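Long-range contacts in mannosyl-glycoprotein endo-beta-N-acetylglucosamidase-like domain-containing protein (Pseudomonas protegens, PDB 4KT3), which is a type VI secretion effector, a glycoside hydrolase thought to attack peptidoglycan, crystallised here in complex with its immunity partner: residues 38-43 / 68-73; 79-84 / 108-113; 85-90 / 119-124. All coordinates share one frame; numbering follows the deposited sequence.

The three contacts run through a small, mostly helical domain of the lysozyme clan. Interaction 1 joins helix 35-54 to the turn after helix 59-70, interaction 2 ties the end of helix 76-81 to the segment around strand 108-110, and interaction 3 sets the following loop against helix 114-129. Interactions 2 and 3 are closest, their centres about 10 Å apart, and probably share a backbone hydrogen bond from A109 N to M87 O (3.0 Å). Y84 bridges interactions 1 and 2, whose centres lie about 14 Å apart. Interactions 1 and 3, about 17 Å apart between centres, meet at E69, S86 and F85. Residues from all three segment pairs also touch the immunity protein.

Interaction 1 (38-43 / 68-73); sequences VTFVSK and QESQYG
F40 sets one face of its ring against backbone: the CA of Y72 stands over it, 3.9 Å from the ring centroid and 19° off the normal, a CH-pi contact displaced toward the rim. The chain leaves helix 59-70 through three successive residues with positive phi, Q71, Y72 and G73, and this turn brings main chain against the aromatic. F40 CD1 comes within 3.4 Å of Y72 C and 3.5 Å of G73 N, where glycine has no side chain to hold the ring off. With CG anti to the backbone N (chi1 176°), F40 reaches out from its helix into this turn. The Y72 ring crosses the F40 ring with the planes 80° apart, its CD1 lying 3.7 Å from F40 CD2, while V41 CG2 meets the edge of the tyrosine at CE1. S70 secures the bend: its OG accepts from G73 N at 2.9 Å in an ST motif, is also hydrogen-bonded to A66 O, and lies beside F40 CE1. Around this buried core, L63, A66 and A67 of helix 59-70 pack on F40, and Y84 reaches it from the loop after helix 76-81. Y72 is held from helix 160-174, where V171 packs on it and R174 hydrogen-bonds its OH.

Interaction 2 (79-84 / 108-113); sequences RELNNY and VAKFDS
The F111 ring meets N83 at its edge, with N83 CB lying in the ring plane and N83 CG 3.6 Å from F111 CE2. The amide is turned 86° from the ring, so the two flat groups are almost perpendicular. N83 ND2 donates to A109 O at 2.9 Å, a bent bond whose acceptor lies well out of the N83 amide plane. A chi1 of -177° carries the amide away from the backbone N, past the phenylalanine edge to the strand. The amide of N82 behaves differently: F111 O lies almost in its plane, 3.0 Å from ND2, in a fairly straight bond, although the donor sits well above the plane of that carbonyl. Between these two side-chain bonds the main chains join directly, as F111 N donates to L81 O over 2.9 Å with an N-H...O angle of 172°. L81, the last residue of helix 76-81, covers the strand with its branches divided: CD1 meets V108 CG2 at 3.8 Å, and CD2 lies against the extended aliphatic chain of K110, 3.8 Å from CE. Beyond the contact, S117 and S120 of helix 114-129 pack on F111. Along 108-113, A109 O and F111 O each accept from an asparagine side-chain amide, and F111 N, between them, donates to L81 O. N83 OD1 accepts from M87 N, so its buried amide is gripped at both ends; this should fix its rotation and link strand 108-110 to the loop that follows Y84, while L81 O ties in the helix end.

Interaction 3 (85-90 / 119-124); sequences FSMHAP and QSFASS
F85 begins the contact by turning one face of its ring toward helix 114-129, where F121 CB sits over it, offset toward the rim and 4.1 Å from F85 CG. The two phenylalanine rings are nearly parallel, at 19°, but slid so far apart (centroids 5.3 Å) that they barely overlap; the methylene of F121 and its CG, against F85 CD2, do the touching. L65 of helix 59-70 packs on both aromatics. S86 then faces elsewhere, its OG hydrogen-bonded to Y79 OH of the immunity protein. M87, modelled as selenomethionine, returns to the helix. Bends at chi2 and chi3 curl its chain so that SE lies near the plane of the F121 ring, at its edge, 4.2 Å from F121 CB and 4.0 Å from F121 CA. The terminal CE goes further, into the groove between S120 and S124, 3.6 Å from S120 OG and 3.9 Å from S124 OG. At H88 the chain again turns to the immunity protein, where N70 of that chain hydrogen-bonds NE2. No hydrogen bond joins 85-90 to 119-124, so the interface rests on dispersion between aromatic rings, methylenes and the methionine side chain (selenomethionine in this crystal). The one buried hydroxyl beside the methyl group, that of S120, is hydrogen-bonded to P92 O, which probably lets it border the methyl group without leaving its polar atom unpartnered. The loop is thus seated on the helix by F85 and M87, while S86 and H88 direct their polar groups to the immunity protein.

Interaction 1 (38-43 / 68-73)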
# COMPACT_ATOMS: atom_id res chain seq x y z
N VAL A 38 -7.54 -8.80 4.82
CA VAL A 38 -7.90 -9.67 5.94
C VAL A 38 -6.91 -10.82 6.05
O VAL A 38 -6.49 -11.18 7.14
CB VAL A 38 -9.36 -10.22 5.78
CG1 VAL A 38 -9.64 -11.33 6.80
CG2 VAL A 38 -10.37 -9.09 5.95
N THR A 39 -6.52 -11.38 4.92
CA THR A 39 -5.56 -12.48 4.91
C THR A 39 -4.24 -12.05 5.58
O THR A 39 -3.68 -12.78 6.40
CB THR A 39 -5.32 -12.95 3.45
OG1 THR A 39 -6.55 -13.50 2.92
CG2 THR A 39 -4.24 -14.01 3.36
N PHE A 40 -3.76 -10.87 5.23
CA PHE A 40 -2.53 -10.36 5.81
C PHE A 40 -2.65 -10.17 7.32
O PHE A 40 -1.78 -10.60 8.11
CB PHE A 40 -2.19 -9.02 5.15
CG PHE A 40 -0.98 -8.35 5.76
CD1 PHE A 40 0.29 -8.79 5.43
CD2 PHE A 40 -1.13 -7.30 6.65
CE1 PHE A 40 1.41 -8.16 5.97
CE2 PHE A 40 -0.01 -6.68 7.20
CZ PHE A 40 1.26 -7.12 6.86
N VAL A 41 -3.74 -9.54 7.74
CA VAL A 41 -3.92 -9.26 9.16
C VAL A 41 -4.05 -10.57 9.95
O VAL A 41 -3.40 -10.75 10.99
CB VAL A 41 -5.13 -8.33 9.35
CG1 VAL A 41 -5.55 -8.26 10.83
CG2 VAL A 41 -4.80 -6.94 8.79
N SER A 42 -4.83 -11.52 9.44
CA SER A 42 -4.98 -12.80 10.11
C SER A 42 -3.66 -13.55 10.19
O SER A 42 -3.37 -14.21 11.19
CB SER A 42 -6.01 -13.66 9.39
OG SER A 42 -7.29 -13.10 9.55
N LYS A 43 -2.84 -13.42 9.16
CA LYS A 43 -1.60 -14.18 9.10
C LYS A 43 -0.61 -13.74 10.17
O LYS A 43 0.09 -14.56 10.74
CB LYS A 43 -0.94 -14.03 7.73
CG LYS A 43 0.37 -14.81 7.57
CD LYS A 43 0.78 -14.88 6.12
CE LYS A 43 1.99 -15.74 5.93
NZ LYS A 43 2.51 -15.68 4.54
N GLN A 68 0.95 -0.82 5.75
CA GLN A 68 1.34 0.35 4.97
C GLN A 68 2.60 0.09 4.13
O GLN A 68 2.65 0.42 2.95
CB GLN A 68 1.59 1.51 5.95
CG GLN A 68 2.47 2.65 5.45
CD GLN A 68 1.81 3.53 4.41
OE1 GLN A 68 0.88 3.11 3.70
NE2 GLN A 68 2.30 4.77 4.28
N GLU A 69 3.63 -0.48 4.74
CA GLU A 69 4.90 -0.63 4.05
C GLU A 69 4.86 -1.73 3.00
O GLU A 69 5.55 -1.64 1.98
CB GLU A 69 6.02 -0.94 5.05
CG GLU A 69 6.26 0.15 6.10
CD GLU A 69 6.68 1.46 5.47
OE1 GLU A 69 7.76 1.49 4.82
OE2 GLU A 69 5.93 2.43 5.64
N SER A 70 4.09 -2.78 3.28
CA SER A 70 4.07 -3.99 2.44
C SER A 70 2.86 -4.14 1.54
O SER A 70 2.73 -5.16 0.88
CB SER A 70 4.18 -5.23 3.34
OG SER A 70 2.98 -5.50 4.03
N GLN A 71 1.97 -3.15 1.55
CA GLN A 71 0.72 -3.22 0.79
C GLN A 71 -0.02 -4.51 1.18
O GLN A 71 -0.42 -5.33 0.34
CB GLN A 71 0.98 -3.14 -0.72
CG GLN A 71 1.59 -1.80 -1.18
CD GLN A 71 3.05 -1.62 -0.74
OE1 GLN A 71 3.41 -0.62 -0.08
NE2 GLN A 71 3.88 -2.57 -1.10
N TYR A 72 -0.22 -4.65 2.48
CA TYR A 72 -0.87 -5.80 3.06
C TYR A 72 -0.23 -7.09 2.53
O TYR A 72 -0.91 -8.05 2.15
CB TYR A 72 -2.38 -5.76 2.81
CG TYR A 72 -3.15 -4.80 3.71
CD1 TYR A 72 -3.68 -5.23 4.91
CD2 TYR A 72 -3.37 -3.47 3.34
CE1 TYR A 72 -4.40 -4.37 5.73
CE2 TYR A 72 -4.09 -2.59 4.16
CZ TYR A 72 -4.62 -3.07 5.35
OH TYR A 72 -5.36 -2.27 6.20
N GLY A 73 1.09 -7.09 2.51
CA GLY A 73 1.85 -8.28 2.19
C GLY A 73 1.97 -8.58 0.71
O GLY A 73 2.51 -9.64 0.35

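Interaction 2 (79-84 / 108-113)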
# COMPACT_ATOMS: atom_id res chain seq x y z
N ARG A 79 7.26 -9.90 -0.09
CA ARG A 79 7.13 -11.27 -0.57
C ARG A 79 8.48 -11.95 -0.77
O ARG A 79 8.64 -13.12 -0.40
CB ARG A 79 6.38 -11.29 -1.90
CG ARG A 79 4.91 -11.02 -1.76
CD ARG A 79 4.19 -11.14 -3.10
NE ARG A 79 4.48 -10.04 -3.99
CZ ARG A 79 5.29 -10.09 -5.05
NH1 ARG A 79 5.45 -9.01 -5.79
NH2 ARG A 79 5.95 -11.19 -5.37
N GLU A 80 9.41 -11.25 -1.40
CA GLU A 80 10.68 -11.84 -1.81
C GLU A 80 11.77 -11.67 -0.77
O GLU A 80 12.64 -12.54 -0.65
CB GLU A 80 11.15 -11.23 -3.14
CG GLU A 80 10.26 -11.57 -4.34
CD GLU A 80 10.84 -11.09 -5.67
OE1 GLU A 80 11.92 -10.47 -5.68
OE2 GLU A 80 10.19 -11.35 -6.71
N LEU A 81 11.74 -10.57 -0.03
CA LEU A 81 12.84 -10.26 0.90
C LEU A 81 12.42 -10.33 2.37
O LEU A 81 13.24 -10.09 3.27
CB LEU A 81 13.43 -8.88 0.62
CG LEU A 81 13.75 -8.55 -0.84
CD1 LEU A 81 14.38 -7.16 -0.94
CD2 LEU A 81 14.66 -9.60 -1.47
N ASN A 82 11.17 -10.69 2.61
CA ASN A 82 10.60 -10.73 3.97
C ASN A 82 10.77 -9.42 4.71
O ASN A 82 10.83 -9.40 5.93
CB ASN A 82 11.20 -11.87 4.79
CG ASN A 82 10.93 -13.22 4.21
OD1 ASN A 82 9.81 -13.53 3.81
ND2 ASN A 82 11.95 -14.06 4.16
N ASN A 83 10.84 -8.32 3.97
CA ASN A 83 11.06 -7.02 4.61
C ASN A 83 9.74 -6.28 4.65
O ASN A 83 9.42 -5.51 3.74
CB ASN A 83 12.13 -6.25 3.84
CG ASN A 83 12.48 -4.91 4.48
OD1 ASN A 83 11.84 -4.44 5.42
ND2 ASN A 83 13.51 -4.27 3.93
N TYR A 84 8.98 -6.54 5.72
CA TYR A 84 7.60 -6.02 5.82
C TYR A 84 7.54 -4.59 6.36
O TYR A 84 6.46 -4.04 6.51
CB TYR A 84 6.72 -6.98 6.63
CG TYR A 84 6.37 -8.24 5.90
CD1 TYR A 84 7.27 -9.29 5.82
CD2 TYR A 84 5.13 -8.39 5.30
CE1 TYR A 84 6.94 -10.46 5.14
CE2 TYR A 84 4.80 -9.54 4.62
CZ TYR A 84 5.71 -10.57 4.54
OH TYR A 84 5.38 -11.73 3.86
N VAL A 108 17.59 -1.90 0.07
CA VAL A 108 16.68 -2.36 1.11
C VAL A 108 17.15 -3.70 1.68
O VAL A 108 17.76 -4.52 0.98
CB VAL A 108 15.20 -2.49 0.63
CG1 VAL A 108 14.64 -1.11 0.28
CG2 VAL A 108 15.09 -3.42 -0.56
N ALA A 109 16.87 -3.89 2.95
CA ALA A 109 17.32 -5.08 3.66
C ALA A 109 16.53 -6.32 3.27
O ALA A 109 15.37 -6.24 2.87
CB ALA A 109 17.18 -4.84 5.15
N LYS A 110 17.18 -7.47 3.43
CA LYS A 110 16.52 -8.78 3.34
C LYS A 110 16.54 -9.40 4.74
O LYS A 110 17.51 -9.22 5.48
CB LYS A 110 17.28 -9.71 2.40
CG LYS A 110 17.56 -9.16 1.03
CD LYS A 110 18.28 -10.20 0.17
CE LYS A 110 18.45 -9.72 -1.26
NZ LYS A 110 18.96 -10.79 -2.16
N PHE A 111 15.47 -10.12 5.08
CA PHE A 111 15.36 -10.81 6.36
C PHE A 111 14.95 -12.28 6.21
O PHE A 111 14.50 -12.71 5.14
CB PHE A 111 14.33 -10.10 7.25
CG PHE A 111 14.68 -8.69 7.56
CD1 PHE A 111 15.59 -8.40 8.57
CD2 PHE A 111 14.14 -7.64 6.84
CE1 PHE A 111 15.94 -7.11 8.84
CE2 PHE A 111 14.48 -6.35 7.12
CZ PHE A 111 15.39 -6.08 8.12
N ASP A 112 15.05 -13.03 7.31
CA ASP A 112 14.62 -14.43 7.33
C ASP A 112 13.10 -14.59 7.37
O ASP A 112 12.58 -15.64 6.98
CB ASP A 112 15.21 -15.15 8.54
CG ASP A 112 16.64 -15.62 8.32
OD1 ASP A 112 16.98 -16.05 7.20
OD2 ASP A 112 17.41 -15.58 9.30
N SER A 113 12.40 -13.57 7.85
CA SER A 113 10.97 -13.70 8.11
C SER A 113 10.35 -12.35 8.46
O SER A 113 11.06 -11.41 8.79
CB SER A 113 10.76 -14.62 9.30
OG SER A 113 11.31 -14.05 10.47

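Interaction 3 (85-90 / 119-124)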
# COMPACT_ATOMS: atom_id res chain seq x y z
N PHE A 85 8.70 -3.99 6.63
CA PHE A 85 8.75 -2.61 7.10
C PHE A 85 9.55 -1.73 6.15
O PHE A 85 9.87 -0.58 6.46
CB PHE A 85 9.30 -2.58 8.54
CG PHE A 85 8.34 -3.19 9.52
CD1 PHE A 85 8.29 -4.57 9.69
CD2 PHE A 85 7.43 -2.41 10.21
CE1 PHE A 85 7.37 -5.14 10.52
CE2 PHE A 85 6.51 -2.99 11.07
CZ PHE A 85 6.48 -4.36 11.22
N SER A 86 9.83 -2.29 4.96
CA SER A 86 10.62 -1.64 3.92
C SER A 86 11.83 -0.89 4.48
O SER A 86 12.11 0.26 4.10
CB SER A 86 9.75 -0.71 3.06
OG SER A 86 8.72 -1.45 2.44
N MSE A 87 12.56 -1.57 5.36
CA MSE A 87 13.75 -1.02 5.98
C MSE A 87 14.85 -0.86 4.97
O MSE A 87 15.18 -1.80 4.25
CB MSE A 87 14.27 -1.98 7.06
CG MSE A 87 13.26 -2.32 8.12
SE MSE A 87 13.07 -0.93 9.46
CE MSE A 87 14.77 -1.13 10.36
N HIS A 88 15.44 0.33 4.95
CA HIS A 88 16.66 0.58 4.21
C HIS A 88 17.80 -0.24 4.82
O HIS A 88 17.88 -0.43 6.04
CB HIS A 88 17.01 2.07 4.25
CG HIS A 88 16.08 2.94 3.47
ND1 HIS A 88 16.17 4.32 3.48
CD2 HIS A 88 15.04 2.64 2.66
CE1 HIS A 88 15.23 4.82 2.70
NE2 HIS A 88 14.52 3.82 2.20
N ALA A 89 18.68 -0.72 3.95
CA ALA A 89 19.90 -1.38 4.40
C ALA A 89 20.98 -0.34 4.67
O ALA A 89 21.06 0.68 3.96
CB ALA A 89 20.37 -2.36 3.35
N PRO A 90 21.83 -0.58 5.67
CA PRO A 90 21.83 -1.77 6.53
C PRO A 90 20.86 -1.65 7.69
O PRO A 90 20.67 -0.55 8.21
CB PRO A 90 23.27 -1.83 7.04
CG PRO A 90 23.73 -0.38 7.07
CD PRO A 90 22.99 0.30 5.92
N GLN A 119 11.40 -7.27 14.32
CA GLN A 119 12.43 -7.12 15.34
C GLN A 119 13.49 -6.09 14.91
O GLN A 119 14.06 -5.37 15.75
CB GLN A 119 13.07 -8.49 15.64
CG GLN A 119 12.09 -9.46 16.31
CD GLN A 119 12.64 -10.86 16.47
OE1 GLN A 119 13.48 -11.32 15.72
NE2 GLN A 119 12.14 -11.55 17.48
N SER A 120 13.75 -6.02 13.61
CA SER A 120 14.69 -5.05 13.07
C SER A 120 14.14 -3.64 13.27
O SER A 120 14.86 -2.73 13.75
CB SER A 120 14.91 -5.33 11.59
OG SER A 120 15.91 -4.47 11.07
N PHE A 121 12.88 -3.44 12.89
CA PHE A 121 12.19 -2.18 13.14
C PHE A 121 12.28 -1.80 14.63
O PHE A 121 12.63 -0.67 14.97
CB PHE A 121 10.72 -2.26 12.72
CG PHE A 121 9.92 -1.08 13.18
CD1 PHE A 121 9.99 0.12 12.51
CD2 PHE A 121 9.18 -1.16 14.34
CE1 PHE A 121 9.30 1.23 12.97
CE2 PHE A 121 8.49 -0.06 14.80
CZ PHE A 121 8.55 1.13 14.11
N ALA A 122 12.01 -2.76 15.50
CA ALA A 122 12.06 -2.52 16.94
C ALA A 122 13.46 -2.11 17.40
O ALA A 122 13.61 -1.22 18.23
CB ALA A 122 11.59 -3.76 17.68
N SER A 123 14.48 -2.78 16.86
CA SER A 123 15.87 -2.49 17.20
C SER A 123 16.24 -1.05 16.84
O SER A 123 16.83 -0.31 17.65
CB SER A 123 16.78 -3.50 16.49
OG SER A 123 18.14 -3.36 16.87
N SER A 124 15.89 -0.62 15.63
CA SER A 124 16.29 0.69 15.14
C SER A 124 15.40 1.83 15.62
O SER A 124 15.89 2.94 15.84
CB SER A 124 16.30 0.70 13.60
OG SER A 124 17.33 -0.13 13.10